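Local coordinates for protein 2-nitropropane dioxygenase (Streptomyces ansochromogenes, PDB 3BW3) that uses FMN and molecular oxygen to oxidise nitroalkanes and, probably, to denitrify alkyl nitronates such as the plant and fungal poison propionate 3-nitronate, at residues G91-Y96 and S302-A307; G105-G110 and A293-H298; L260-R265 and G324-R329; R276-R281 and M317-G322. The protein carries 1 engineered substitution. All blocks are in the same frame, centred on the assembly; numbering follows the deposited sequence.

Contact 4 is fully buried and contact 2 largely so, whereas contacts 1 and 3 are partly open to solvent. Contacts 1 and 2 share helix 296-311, which sends Arg305 and His298 to the same nitro oxygen of nitroethane; Trp320 of contact 4 meets the other oxygen. Contacts 3 and 4 use neighbouring strands, 264-267 and 275-278, of one small antiparallel sheet beside the FMN-binding barrel. Their chemistry differs: apolar helix packing in contact 1, an arginine-aspartate salt bridge in contact 2, an arginine on a loop carbonyl in contact 3, and backbone pairing with leucine packing in contact 4. Arg281 of 276-281 ties contact 4 to contact 1 through a salt bridge with Glu92.

Contact 1 of 4, residues G91-Y96 and S302-A307; sequences GEAAWY and SPLRKA. With NIE (nitroethane), chain C.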
loop_
_atom_site.group_PDB
_atom_site.type_symbol
_atom_site.label_atom_id
_atom_site.label_comp_id
_atom_site.label_asym_id
_atom_site.label_seq_id
_atom_site.Cartn_x
_atom_site.Cartn_y
_atom_site.Cartn_z
ATOM N N GLY A 91 24.115 21.960 11.916
ATOM C CA GLY A 91 23.543 22.073 13.246
ATOM C C GLY A 91 23.465 20.742 13.974
ATOM O O GLY A 91 23.659 20.687 15.188
ATOM N N GLU A 92 23.174 19.671 13.235
ATOM C CA GLU A 92 23.079 18.330 13.817
ATOM C C GLU A 92 24.450 17.880 14.315
ATOM O O GLU A 92 24.577 17.316 15.401
ATOM C CB GLU A 92 22.578 17.328 12.772
ATOM C CG GLU A 92 21.190 17.606 12.210
ATOM C CD GLU A 92 20.081 17.392 13.225
ATOM O OE1 GLU A 92 20.327 16.725 14.254
ATOM O OE2 GLU A 92 18.954 17.879 12.987
ATOM N N ALA A 93 25.473 18.127 13.503
ATOM C CA ALA A 93 26.844 17.756 13.842
ATOM C C ALA A 93 27.296 18.484 15.106
ATOM O O ALA A 93 27.886 17.882 16.003
ATOM C CB ALA A 93 27.771 18.090 12.687
ATOM N N ALA A 94 27.023 19.783 15.168
ATOM C CA ALA A 94 27.391 20.585 16.329
ATOM C C ALA A 94 26.667 20.080 17.579
ATOM O O ALA A 94 27.288 19.837 18.614
ATOM C CB ALA A 94 27.042 22.045 16.082
ATOM N N TRP A 95 25.350 19.919 17.476
ATOM C CA TRP A 95 24.553 19.452 18.602
ATOM C C TRP A 95 25.037 18.117 19.145
ATOM O O TRP A 95 25.193 17.950 20.352
ATOM C CB TRP A 95 23.081 19.337 18.203
ATOM C CG TRP A 95 22.223 18.883 19.339
ATOM C CD1 TRP A 95 21.775 17.615 19.579
ATOM C CD2 TRP A 95 21.773 19.682 20.441
ATOM N NE1 TRP A 95 21.078 17.573 20.763
ATOM C CE2 TRP A 95 21.061 18.828 21.314
ATOM C CE3 TRP A 95 21.904 21.038 20.776
ATOM C CZ2 TRP A 95 20.479 19.286 22.507
ATOM C CZ3 TRP A 95 21.328 21.495 21.959
ATOM C CH2 TRP A 95 20.624 20.619 22.811
ATOM N N TYR A 96 25.266 17.163 18.247
ATOM C CA TYR A 96 25.729 15.844 18.646
ATOM C C TYR A 96 27.232 15.820 18.857
ATOM O O TYR A 96 27.802 14.780 19.180
ATOM C CB TYR A 96 25.317 14.806 17.600
ATOM C CG TYR A 96 23.841 14.490 17.645
ATOM C CD1 TYR A 96 23.269 13.922 18.785
ATOM C CD2 TYR A 96 23.008 14.799 16.574
ATOM C CE1 TYR A 96 21.901 13.674 18.856
ATOM C CE2 TYR A 96 21.638 14.556 16.634
ATOM C CZ TYR A 96 21.092 13.994 17.777
ATOM O OH TYR A 96 19.739 13.761 17.844
ATOM N N SER A 302 25.747 8.736 9.300
ATOM C CA SER A 302 26.099 7.657 10.229
ATOM C C SER A 302 26.637 8.152 11.565
ATOM O O SER A 302 26.225 7.668 12.619
ATOM C CB SER A 302 27.116 6.706 9.602
ATOM O OG SER A 302 26.473 5.797 8.727
ATOM N N PRO A 303 27.585 9.105 11.545
ATOM C CA PRO A 303 28.115 9.602 12.817
ATOM C C PRO A 303 26.982 10.197 13.653
ATOM O O PRO A 303 26.916 9.990 14.866
ATOM C CB PRO A 303 29.130 10.655 12.378
ATOM C CG PRO A 303 29.621 10.117 11.074
ATOM C CD PRO A 303 28.333 9.677 10.410
ATOM N N LEU A 304 26.090 10.930 12.991
ATOM C CA LEU A 304 24.952 11.553 13.662
ATOM C C LEU A 304 24.076 10.497 14.320
ATOM O O LEU A 304 23.714 10.617 15.490
ATOM C CB LEU A 304 24.117 12.351 12.659
ATOM C CG LEU A 304 24.815 13.509 11.944
ATOM C CD1 LEU A 304 23.857 14.143 10.939
ATOM C CD2 LEU A 304 25.276 14.537 12.973
ATOM N N ARG A 305 23.741 9.459 13.563
ATOM C CA ARG A 305 22.899 8.392 14.083
ATOM C C ARG A 305 23.534 7.662 15.260
ATOM O O ARG A 305 22.856 7.347 16.237
ATOM C CB ARG A 305 22.566 7.387 12.980
ATOM C CG ARG A 305 21.660 7.941 11.892
ATOM C CD ARG A 305 20.820 6.828 11.299
ATOM N NE ARG A 305 21.407 6.225 10.109
ATOM C CZ ARG A 305 21.309 4.932 9.803
ATOM N NH1 ARG A 305 20.661 4.089 10.607
ATOM N NH2 ARG A 305 21.831 4.484 8.672
ATOM N N LYS A 306 24.830 7.385 15.160
ATOM C CA LYS A 306 25.534 6.683 16.228
ATOM C C LYS A 306 25.574 7.543 17.485
ATOM O O LYS A 306 25.442 7.035 18.595
ATOM C CB LYS A 306 26.958 6.334 15.789
ATOM C CG LYS A 306 27.010 5.398 14.594
ATOM C CD LYS A 306 28.434 5.185 14.108
ATOM C CE LYS A 306 28.451 4.354 12.831
ATOM N NZ LYS A 306 29.829 4.177 12.292
ATOM N N ALA A 307 25.760 8.845 17.307
ATOM C CA ALA A 307 25.803 9.755 18.439
ATOM C C ALA A 307 24.431 9.781 19.114
ATOM O O ALA A 307 24.334 9.755 20.341
ATOM C CB ALA A 307 26.188 11.146 17.973
HETATM N N3 NIE C . 21.393 1.140 8.742
HETATM C C1 NIE C . 23.796 0.918 9.307
HETATM C C2 NIE C . 22.401 1.343 9.782
HETATM O O4 NIE C . 20.546 0.275 8.892
HETATM O O5 NIE C . 21.380 1.835 7.736
#
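Leu304 reaches from helix 296-311 to helix 90-95, a helix-to-helix contact outside the eight-stranded TIM-barrel sheet. Its CB sets out alongside helix 90-95 rather than at it; with CG anti to the carbonyl carbon (chi1 -61°), the branch then comes nearer. There CD1 lies 3.9 Å from Glu92 CB, while CD2 presses on the backbone, 3.6 Å from Ala93 N, with Tyr96 CD2 farther off at 4.3 Å. One turn on, Ala307 CB meets Tyr96 CB at 3.8 Å and comes obliquely to the ring, and Leu304 O lies over one ring face. The polar ends are engaged elsewhere: Glu92 OE2 binds Arg281 and His286, and Tyr96 OH binds Asp313. On the side of helix 296-311 turned away from helix 90-95, Arg305 reaches into the nitroethane pocket, its chain bent at chi3 (-94°) and its guanidinium edge turned to the nitro group. A leucine in place of Arg305 would probably leave nitroethane O5 without its straightest hydrogen bond and remove the positive charge of Arg305 from beside the nitro group. That bond runs from Arg305 NH2 to O5, 2.8 Å long and 168° at the hydrogen.

Contact 2 of 4, residues G105-G110 and A293-H298; sequences GGRDDG and AYPDVH. With NIE (nitroethane), chain C.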
loop_
_atom_site.group_PDB
_atom_site.type_symbol
_atom_site.label_atom_id
_atom_site.label_comp_id
_atom_site.label_asym_id
_atom_site.label_seq_id
_atom_site.Cartn_x
_atom_site.Cartn_y
_atom_site.Cartn_z
ATOM N N GLY A 105 32.756 8.045 0.203
ATOM C CA GLY A 105 33.398 6.795 0.555
ATOM C C GLY A 105 33.068 5.767 -0.514
ATOM O O GLY A 105 32.614 6.122 -1.606
ATOM N N GLY A 106 33.292 4.493 -0.213
ATOM C CA GLY A 106 32.996 3.451 -1.180
ATOM C C GLY A 106 31.535 3.469 -1.584
ATOM O O GLY A 106 30.720 4.120 -0.935
ATOM N N ARG A 107 31.203 2.756 -2.655
ATOM C CA ARG A 107 29.831 2.686 -3.142
ATOM C C ARG A 107 29.502 1.242 -3.505
ATOM O O ARG A 107 28.373 0.917 -3.874
ATOM C CB ARG A 107 29.672 3.569 -4.376
ATOM C CG ARG A 107 30.287 4.952 -4.230
ATOM C CD ARG A 107 30.075 5.748 -5.497
ATOM N NE ARG A 107 28.654 5.942 -5.750
ATOM C CZ ARG A 107 27.901 6.836 -5.120
ATOM N NH1 ARG A 107 28.441 7.626 -4.200
ATOM N NH2 ARG A 107 26.608 6.931 -5.401
ATOM N N ASP A 108 30.510 0.383 -3.389
ATOM C CA ASP A 108 30.394 -1.035 -3.706
ATOM C C ASP A 108 30.076 -1.853 -2.462
ATOM O O ASP A 108 29.605 -2.982 -2.555
ATOM C CB ASP A 108 31.711 -1.515 -4.303
ATOM C CG ASP A 108 32.872 -1.310 -3.355
ATOM O OD1 ASP A 108 33.301 -2.293 -2.713
ATOM O OD2 ASP A 108 33.341 -0.157 -3.235
ATOM N N ASP A 109 30.356 -1.284 -1.298
ATOM C CA ASP A 109 30.101 -1.954 -0.028
ATOM C C ASP A 109 30.749 -3.344 0.036
ATOM O O ASP A 109 30.122 -4.315 0.462
ATOM C CB ASP A 109 28.590 -2.065 0.205
ATOM C CG ASP A 109 28.246 -2.381 1.648
ATOM O OD1 ASP A 109 28.769 -1.690 2.538
ATOM O OD2 ASP A 109 27.452 -3.308 1.893
ATOM N N GLY A 110 32.004 -3.427 -0.398
ATOM C CA GLY A 110 32.736 -4.686 -0.373
ATOM C C GLY A 110 32.122 -5.812 -1.187
ATOM O O GLY A 110 32.299 -6.982 -0.863
ATOM N N ALA A 293 20.926 10.544 -3.168
ATOM C CA ALA A 293 22.359 10.270 -3.268
ATOM C C ALA A 293 22.750 9.185 -2.273
ATOM O O ALA A 293 23.077 9.469 -1.122
ATOM C CB ALA A 293 23.164 11.545 -3.007
ATOM N N TYR A 294 22.721 7.938 -2.734
ATOM C CA TYR A 294 23.041 6.782 -1.905
ATOM C C TYR A 294 24.268 6.045 -2.454
ATOM O O TYR A 294 24.409 5.879 -3.665
ATOM C CB TYR A 294 21.836 5.835 -1.881
ATOM C CG TYR A 294 22.078 4.542 -1.145
ATOM C CD1 TYR A 294 21.931 4.463 0.238
ATOM C CD2 TYR A 294 22.502 3.403 -1.827
ATOM C CE1 TYR A 294 22.203 3.283 0.924
ATOM C CE2 TYR A 294 22.774 2.222 -1.153
ATOM C CZ TYR A 294 22.624 2.167 0.218
ATOM O OH TYR A 294 22.909 1.000 0.881
ATOM N N PRO A 295 25.159 5.567 -1.565
ATOM C CA PRO A 295 25.090 5.669 -0.102
ATOM C C PRO A 295 25.706 6.947 0.459
ATOM O O PRO A 295 25.990 7.027 1.653
ATOM C CB PRO A 295 25.844 4.426 0.356
ATOM C CG PRO A 295 26.949 4.345 -0.659
ATOM C CD PRO A 295 26.226 4.632 -1.973
ATOM N N ASP A 296 25.902 7.943 -0.400
ATOM C CA ASP A 296 26.495 9.218 0.009
ATOM C C ASP A 296 25.887 9.787 1.291
ATOM O O ASP A 296 26.603 10.122 2.238
ATOM C CB ASP A 296 26.339 10.258 -1.103
ATOM C CG ASP A 296 26.944 9.806 -2.423
ATOM O OD1 ASP A 296 26.479 8.785 -2.980
ATOM O OD2 ASP A 296 27.881 10.478 -2.903
ATOM N N VAL A 297 24.563 9.912 1.314
ATOM C CA VAL A 297 23.881 10.462 2.481
ATOM C C VAL A 297 24.036 9.548 3.697
ATOM O O VAL A 297 24.197 10.024 4.820
ATOM C CB VAL A 297 22.386 10.714 2.180
ATOM C CG1 VAL A 297 21.664 11.172 3.438
ATOM C CG2 VAL A 297 22.255 11.782 1.097
ATOM N N HIS A 298 24.002 8.239 3.473
ATOM C CA HIS A 298 24.169 7.294 4.573
ATOM C C HIS A 298 25.527 7.507 5.247
ATOM O O HIS A 298 25.630 7.468 6.473
ATOM C CB HIS A 298 24.061 5.846 4.076
ATOM C CG HIS A 298 24.205 4.829 5.167
ATOM N ND1 HIS A 298 25.430 4.417 5.647
ATOM C CD2 HIS A 298 23.275 4.186 5.915
ATOM C CE1 HIS A 298 25.248 3.567 6.643
ATOM N NE2 HIS A 298 23.949 3.411 6.826
HETATM N N3 NIE C . 21.393 1.140 8.742
HETATM C C1 NIE C . 23.796 0.918 9.307
HETATM C C2 NIE C . 22.401 1.343 9.782
HETATM O O4 NIE C . 20.546 0.275 8.892
HETATM O O5 NIE C . 21.380 1.835 7.736
#
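Arg107 and Asp296 approach each other aslant, guanidinium and carboxylate planes 53° apart. Both hydrogen bonds of the salt bridge fall on Asp296 OD1. Arg107 NH1 gives it a 2.6 Å bond from within the guanidinium plane, meeting the oxygen on the syn side, though 32° out of the carboxylate plane. NH2 adds a weak bond to the same OD1 at 3.1 Å. The bend at chi3 (62°) turns the guanidinium so that Pro295 CD lies over one of its faces, 4.1 Å above the plane. Beyond this pair, Arg107 NH2 also binds Pro74 O. Pro295 follows a cis peptide bond and packs its CG 3.8 Å from Gly106 O; its CB sits over the centre of the Tyr294 ring, whose OH binds Tyr44. The loop 105-110 is thus fastened to the first turn of helix 296-311. Farther along this helix, His298 NE2 makes a weak 3.1 Å hydrogen bond to nitroethane O5, its ring edge facing the nitro group and its ring stacked with Tyr44, in the substrate pocket of this FMN-dependent TIM-barrel enzyme.

Contact 3 of 4, residues L260-R265 and G324-R329; sequences LFARTR and GHRMAR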
loop_
_atom_site.group_PDB
_atom_site.type_symbol
_atom_site.label_atom_id
_atom_site.label_comp_id
_atom_site.label_asym_id
_atom_site.label_seq_id
_atom_site.Cartn_x
_atom_site.Cartn_y
_atom_site.Cartn_z
ATOM N N LEU A 260 3.576 8.227 20.758
ATOM C CA LEU A 260 4.176 9.469 20.272
ATOM C C LEU A 260 4.657 9.346 18.835
ATOM O O LEU A 260 4.671 10.325 18.094
ATOM C CB LEU A 260 5.356 9.887 21.148
ATOM C CG LEU A 260 5.029 10.612 22.453
ATOM C CD1 LEU A 260 6.333 11.080 23.096
ATOM C CD2 LEU A 260 4.120 11.804 22.175
ATOM N N PHE A 261 5.080 8.147 18.457
ATOM C CA PHE A 261 5.539 7.885 17.098
ATOM C C PHE A 261 4.397 7.121 16.449
ATOM O O PHE A 261 4.505 5.922 16.199
ATOM C CB PHE A 261 6.796 7.013 17.111
ATOM C CG PHE A 261 8.013 7.700 17.662
ATOM C CD1 PHE A 261 8.662 8.684 16.929
ATOM C CD2 PHE A 261 8.514 7.354 18.910
ATOM C CE1 PHE A 261 9.796 9.313 17.428
ATOM C CE2 PHE A 261 9.647 7.976 19.421
ATOM C CZ PHE A 261 10.291 8.959 18.677
ATOM N N ALA A 262 3.298 7.817 16.186
ATOM C CA ALA A 262 2.124 7.185 15.600
ATOM C C ALA A 262 2.106 7.115 14.078
ATOM O O ALA A 262 1.126 6.650 13.500
ATOM C CB ALA A 262 0.871 7.888 16.087
ATOM N N ARG A 263 3.170 7.562 13.420
ATOM C CA ARG A 263 3.177 7.525 11.965
ATOM C C ARG A 263 4.544 7.275 11.331
ATOM O O ARG A 263 5.577 7.668 11.876
ATOM C CB ARG A 263 2.584 8.830 11.424
ATOM C CG ARG A 263 2.434 8.866 9.919
ATOM C CD ARG A 263 1.022 9.274 9.513
ATOM N NE ARG A 263 0.689 10.645 9.889
ATOM C CZ ARG A 263 1.324 11.723 9.439
ATOM N NH1 ARG A 263 2.340 11.597 8.591
ATOM N NH2 ARG A 263 0.935 12.928 9.831
ATOM N N THR A 264 4.537 6.607 10.179
ATOM C CA THR A 264 5.767 6.326 9.447
ATOM C C THR A 264 5.651 6.922 8.054
ATOM O O THR A 264 4.554 7.232 7.591
ATOM C CB THR A 264 6.016 4.808 9.247
ATOM O OG1 THR A 264 4.995 4.266 8.397
ATOM C CG2 THR A 264 6.013 4.070 10.573
ATOM N N ARG A 265 6.785 7.092 7.390
ATOM C CA ARG A 265 6.772 7.588 6.025
ATOM C C ARG A 265 8.113 7.348 5.354
ATOM O O ARG A 265 9.139 7.178 6.019
ATOM C CB ARG A 265 6.404 9.076 5.966
ATOM C CG ARG A 265 7.409 10.006 6.581
ATOM C CD ARG A 265 7.078 11.461 6.263
ATOM N NE ARG A 265 5.722 11.840 6.656
ATOM C CZ ARG A 265 4.695 11.935 5.817
ATOM N NH1 ARG A 265 4.862 11.676 4.525
ATOM N NH2 ARG A 265 3.502 12.304 6.265
ATOM N N GLY A 324 3.035 -1.742 9.981
ATOM C CA GLY A 324 2.401 -2.558 11.001
ATOM C C GLY A 324 3.124 -2.509 12.342
ATOM O O GLY A 324 2.787 -3.256 13.260
ATOM N N HIS A 325 4.106 -1.618 12.462
ATOM C CA HIS A 325 4.915 -1.499 13.678
ATOM C C HIS A 325 4.165 -1.536 15.013
ATOM O O HIS A 325 4.670 -2.096 15.987
ATOM C CB HIS A 325 5.777 -0.235 13.625
ATOM C CG HIS A 325 4.996 1.034 13.723
ATOM N ND1 HIS A 325 4.420 1.638 12.628
ATOM C CD2 HIS A 325 4.666 1.795 14.792
ATOM C CE1 HIS A 325 3.766 2.718 13.019
ATOM N NE2 HIS A 325 3.900 2.835 14.328
ATOM N N ARG A 326 2.975 -0.944 15.065
ATOM C CA ARG A 326 2.190 -0.931 16.300
ATOM C C ARG A 326 1.845 -2.325 16.802
ATOM O O ARG A 326 1.567 -2.508 17.992
ATOM C CB ARG A 326 0.904 -0.128 16.108
ATOM C CG ARG A 326 1.069 1.371 16.273
ATOM C CD ARG A 326 1.028 1.763 17.744
ATOM N NE ARG A 326 1.110 3.208 17.915
ATOM C CZ ARG A 326 2.233 3.910 17.807
ATOM N NH1 ARG A 326 3.384 3.301 17.539
ATOM N NH2 ARG A 326 2.200 5.230 17.944
ATOM N N MET A 327 1.859 -3.306 15.902
ATOM C CA MET A 327 1.552 -4.684 16.279
ATOM C C MET A 327 2.796 -5.499 16.629
ATOM O O MET A 327 2.725 -6.720 16.751
ATOM C CB MET A 327 0.798 -5.392 15.153
ATOM C CG MET A 327 -0.597 -4.854 14.901
ATOM S SD MET A 327 -1.467 -5.749 13.586
ATOM C CE MET A 327 -3.139 -5.189 13.859
ATOM N N ALA A 328 3.932 -4.822 16.781
ATOM C CA ALA A 328 5.189 -5.489 17.114
ATOM C C ALA A 328 5.113 -6.108 18.513
ATOM O O ALA A 328 4.627 -5.479 19.449
ATOM C CB ALA A 328 6.336 -4.495 17.047
ATOM N N ARG A 329 5.604 -7.336 18.646
ATOM C CA ARG A 329 5.578 -8.042 19.920
ATOM C C ARG A 329 6.989 -8.315 20.449
ATOM O O ARG A 329 7.845 -8.807 19.720
ATOM C CB ARG A 329 4.781 -9.346 19.756
ATOM C CG ARG A 329 3.295 -9.086 19.475
ATOM C CD ARG A 329 2.450 -10.350 19.276
ATOM N NE ARG A 329 2.537 -10.876 17.915
ATOM C CZ ARG A 329 1.655 -11.716 17.381
ATOM N NH1 ARG A 329 0.614 -12.125 18.098
ATOM N NH2 ARG A 329 1.809 -12.145 16.130
#
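Arg326 and His325, side by side on a short 3-10 turn, reach across to the loop that leads into strand 264-267, an outer strand, within this chain, of a small antiparallel sheet beside the TIM barrel. Arg326 is bent at chi2 (-82°), which brings its guanidinium obliquely against Phe261 O. Both terminal nitrogens share that one carbonyl through weak hydrogen bonds, NH2 at 3.0 Å and NH1 at 3.1 Å, forming a fork on a single acceptor. Ala262 CB sits 3.5 Å from the same NH2. NH1 also bonds weakly to Leu256 O, so the group holds two loop carbonyls.

His325 CG lies between its backbone N and carbonyl carbon (chi1 69°), directing the imidazole at strand residue Thr264, whose side chain comes from the opposite direction. Thr264 CG2 touches the ring obliquely, while its OG1 turns to Arg276 on the adjacent strand. His325 ND1 is engaged by Gly322 O, which fixes the ring's rotation close to the FMN-binding Thr238. The other ring nitrogen is buried with no polar partner in the model: His325 NE2 lies 3.7 Å from Phe261 O.

Contact 4 of 4, residues R276-R281 and M317-G322; sequences RSLVNR and MALWAG. With FMN (flavin mononucleotide), chain B; NIE (nitroethane), chain C.
Ser277 CB packs 3.7 Å from Trp320 CE3, and Arg276 O lies at the edge of the same indole. With CG anti to the carbonyl carbon (chi1 -56°), the indole has CE3 near Ser277 and NE1 at the nitro group, where it gives nitroethane O4 a weak 3.4 Å hydrogen bond; Trp320 CB rests 3.5 Å from FMN C7 beside the flavin's dimethylbenzene ring. An alanine in place of Trp320 would probably leave O4 without this donor and Ser277 CB without the ring it packs on, keeping only the CB contact to the flavin. Behind the indole, Ala321 N bonds to Arg276 O (3.1 Å) and Leu278 N to Leu319 O (2.9 Å), flanking a single beta bridge between Ser277 and Trp320. The bridge adds loop 317-322 to strand 275-278, in the small antiparallel sheet beside the TIM barrel. Leu278 and Leu319 cross at about a right angle, their CB atoms 3.8 Å apart. Farther out, Asn280 ND2 reaches Met317 O at 2.8 Å and also binds Ala314 O; its OD1 caps the next helix at Leu283 N.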
loop_
_atom_site.group_PDB
_atom_site.type_symbol
_atom_site.label_atom_id
_atom_site.label_comp_id
_atom_site.label_asym_id
_atom_site.label_seq_id
_atom_site.Cartn_x
_atom_site.Cartn_y
_atom_site.Cartn_z
ATOM N N ARG A 276 11.390 3.659 4.799
ATOM C CA ARG A 276 10.329 3.967 5.754
ATOM C C ARG A 276 10.782 3.973 7.214
ATOM O O ARG A 276 11.322 2.985 7.729
ATOM C CB ARG A 276 9.162 2.993 5.571
ATOM C CG ARG A 276 7.945 3.327 6.429
ATOM C CD ARG A 276 6.766 2.416 6.121
ATOM N NE ARG A 276 6.244 2.625 4.773
ATOM C CZ ARG A 276 5.475 3.652 4.406
ATOM N NH1 ARG A 276 5.125 4.581 5.287
ATOM N NH2 ARG A 276 5.060 3.755 3.148
ATOM N N SER A 277 10.528 5.095 7.880
ATOM C CA SER A 277 10.914 5.280 9.273
ATOM C C SER A 277 9.797 5.966 10.040
ATOM O O SER A 277 8.948 6.624 9.444
ATOM C CB SER A 277 12.172 6.152 9.335
ATOM O OG SER A 277 12.379 6.679 10.629
ATOM N N LEU A 278 9.795 5.807 11.360
ATOM C CA LEU A 278 8.796 6.475 12.187
ATOM C C LEU A 278 9.131 7.957 12.050
ATOM O O LEU A 278 10.303 8.320 11.976
ATOM C CB LEU A 278 8.925 6.039 13.650
ATOM C CG LEU A 278 8.567 4.583 13.957
ATOM C CD1 LEU A 278 8.967 4.239 15.383
ATOM C CD2 LEU A 278 7.072 4.377 13.763
ATOM N N VAL A 279 8.122 8.814 11.983
ATOM C CA VAL A 279 8.380 10.243 11.849
ATOM C C VAL A 279 8.929 10.782 13.167
ATOM O O VAL A 279 8.321 10.601 14.215
ATOM C CB VAL A 279 7.092 11.021 11.471
ATOM C CG1 VAL A 279 7.372 12.536 11.434
ATOM C CG2 VAL A 279 6.583 10.547 10.107
ATOM N N ASN A 280 10.094 11.418 13.116
ATOM C CA ASN A 280 10.692 11.980 14.315
ATOM C C ASN A 280 11.277 13.344 13.980
ATOM O O ASN A 280 11.064 13.855 12.882
ATOM C CB ASN A 280 11.769 11.034 14.877
ATOM C CG ASN A 280 12.888 10.759 13.891
ATOM O OD1 ASN A 280 12.920 11.319 12.794
ATOM N ND2 ASN A 280 13.822 9.897 14.283
ATOM N N ARG A 281 12.006 13.940 14.915
ATOM C CA ARG A 281 12.583 15.260 14.686
ATOM C C ARG A 281 13.462 15.339 13.437
ATOM O O ARG A 281 13.292 16.226 12.598
ATOM C CB ARG A 281 13.404 15.701 15.901
ATOM C CG ARG A 281 13.984 17.107 15.755
ATOM C CD ARG A 281 14.913 17.478 16.905
ATOM N NE ARG A 281 16.132 16.670 16.927
ATOM C CZ ARG A 281 17.087 16.719 16.003
ATOM N NH1 ARG A 281 16.978 17.542 14.970
ATOM N NH2 ARG A 281 18.157 15.941 16.111
ATOM N N MET A 317 17.533 9.235 15.415
ATOM C CA MET A 317 17.828 7.925 14.865
ATOM C C MET A 317 16.982 7.577 13.656
ATOM O O MET A 317 15.924 8.173 13.430
ATOM C CB MET A 317 17.622 6.854 15.936
ATOM C CG MET A 317 18.560 6.960 17.128
ATOM S SD MET A 317 18.128 5.775 18.413
ATOM C CE MET A 317 18.311 4.216 17.507
ATOM N N ALA A 318 17.466 6.613 12.871
ATOM C CA ALA A 318 16.738 6.130 11.702
ATOM C C ALA A 318 15.819 5.051 12.254
ATOM O O ALA A 318 16.189 3.885 12.318
ATOM C CB ALA A 318 17.697 5.529 10.685
ATOM N N LEU A 319 14.621 5.448 12.664
ATOM C CA LEU A 319 13.668 4.514 13.246
ATOM C C LEU A 319 12.936 3.659 12.200
ATOM O O LEU A 319 11.717 3.737 12.066
ATOM C CB LEU A 319 12.670 5.302 14.105
ATOM C CG LEU A 319 13.290 6.183 15.204
ATOM C CD1 LEU A 319 12.208 6.980 15.914
ATOM C CD2 LEU A 319 14.033 5.315 16.209
ATOM N N TRP A 320 13.683 2.839 11.467
ATOM C CA TRP A 320 13.099 1.976 10.435
ATOM C C TRP A 320 11.908 1.185 10.982
ATOM O O TRP A 320 12.003 0.563 12.043
ATOM C CB TRP A 320 14.140 0.983 9.921
ATOM C CG TRP A 320 15.402 1.587 9.379
ATOM C CD1 TRP A 320 16.670 1.105 9.553
ATOM C CD2 TRP A 320 15.526 2.750 8.547
ATOM N NE1 TRP A 320 17.572 1.894 8.884
ATOM C CE2 TRP A 320 16.899 2.910 8.258
ATOM C CE3 TRP A 320 14.612 3.672 8.021
ATOM C CZ2 TRP A 320 17.383 3.954 7.464
ATOM C CZ3 TRP A 320 15.093 4.713 7.231
ATOM C CH2 TRP A 320 16.467 4.845 6.962
ATOM N N ALA A 321 10.800 1.192 10.246
ATOM C CA ALA A 321 9.599 0.480 10.671
ATOM C C ALA A 321 8.529 0.435 9.580
ATOM O O ALA A 321 8.266 1.437 8.914
ATOM C CB ALA A 321 9.024 1.139 11.922
ATOM N N GLY A 322 7.915 -0.735 9.410
ATOM C CA GLY A 322 6.862 -0.890 8.422
ATOM C C GLY A 322 5.578 -0.332 9.004
ATOM O O GLY A 322 5.533 0.007 10.188
HETATM N N1 FMN B . 16.354 -5.310 3.462
HETATM C C2 FMN B . 17.550 -5.704 2.859
HETATM O O2 FMN B . 17.519 -6.331 1.802
HETATM N N3 FMN B . 18.770 -5.398 3.445
HETATM C C4 FMN B . 18.869 -4.708 4.642
HETATM O O4 FMN B . 19.984 -4.465 5.132
HETATM C C4A FMN B . 17.662 -4.310 5.278
HETATM N N5 FMN B . 17.678 -3.636 6.500
HETATM C C5A FMN B . 16.494 -3.270 7.151
HETATM C C6 FMN B . 16.554 -2.607 8.403
HETATM C C7 FMN B . 15.368 -2.217 9.119
HETATM C C7M FMN B . 15.518 -2.298 10.657
HETATM C C8 FMN B . 14.119 -2.582 8.489
HETATM C C8M FMN B . 12.852 -2.918 9.278
HETATM C C9 FMN B . 14.044 -3.225 7.217
HETATM C C9A FMN B . 15.234 -3.578 6.543
HETATM N N10 FMN B . 15.209 -4.242 5.288
HETATM C C10 FMN B . 16.405 -4.624 4.661
HETATM C "C1'" FMN B . 13.899 -4.387 4.508
HETATM C "C2'" FMN B . 13.355 -5.817 4.728
HETATM O "O2'" FMN B . 14.005 -6.703 3.826
HETATM C "C3'" FMN B . 11.817 -5.926 4.433
HETATM O "O3'" FMN B . 11.643 -5.514 3.075
HETATM C "C4'" FMN B . 10.921 -5.053 5.338
HETATM O "O4'" FMN B . 11.392 -5.170 6.687
HETATM C "C5'" FMN B . 9.438 -5.521 5.250
HETATM O "O5'" FMN B . 8.558 -4.727 6.084
HETATM P P FMN B . 8.134 -5.006 7.651
HETATM O O1P FMN B . 8.178 -6.472 7.332
HETATM O O2P FMN B . 7.018 -4.085 7.225
HETATM O O3P FMN B . 9.471 -4.364 7.996
HETATM N N3 NIE C . 21.393 1.140 8.742
HETATM C C1 NIE C . 23.796 0.918 9.307
HETATM C C2 NIE C . 22.401 1.343 9.782
HETATM O O4 NIE C . 20.546 0.275 8.892
HETATM O O5 NIE C . 21.380 1.835 7.736
#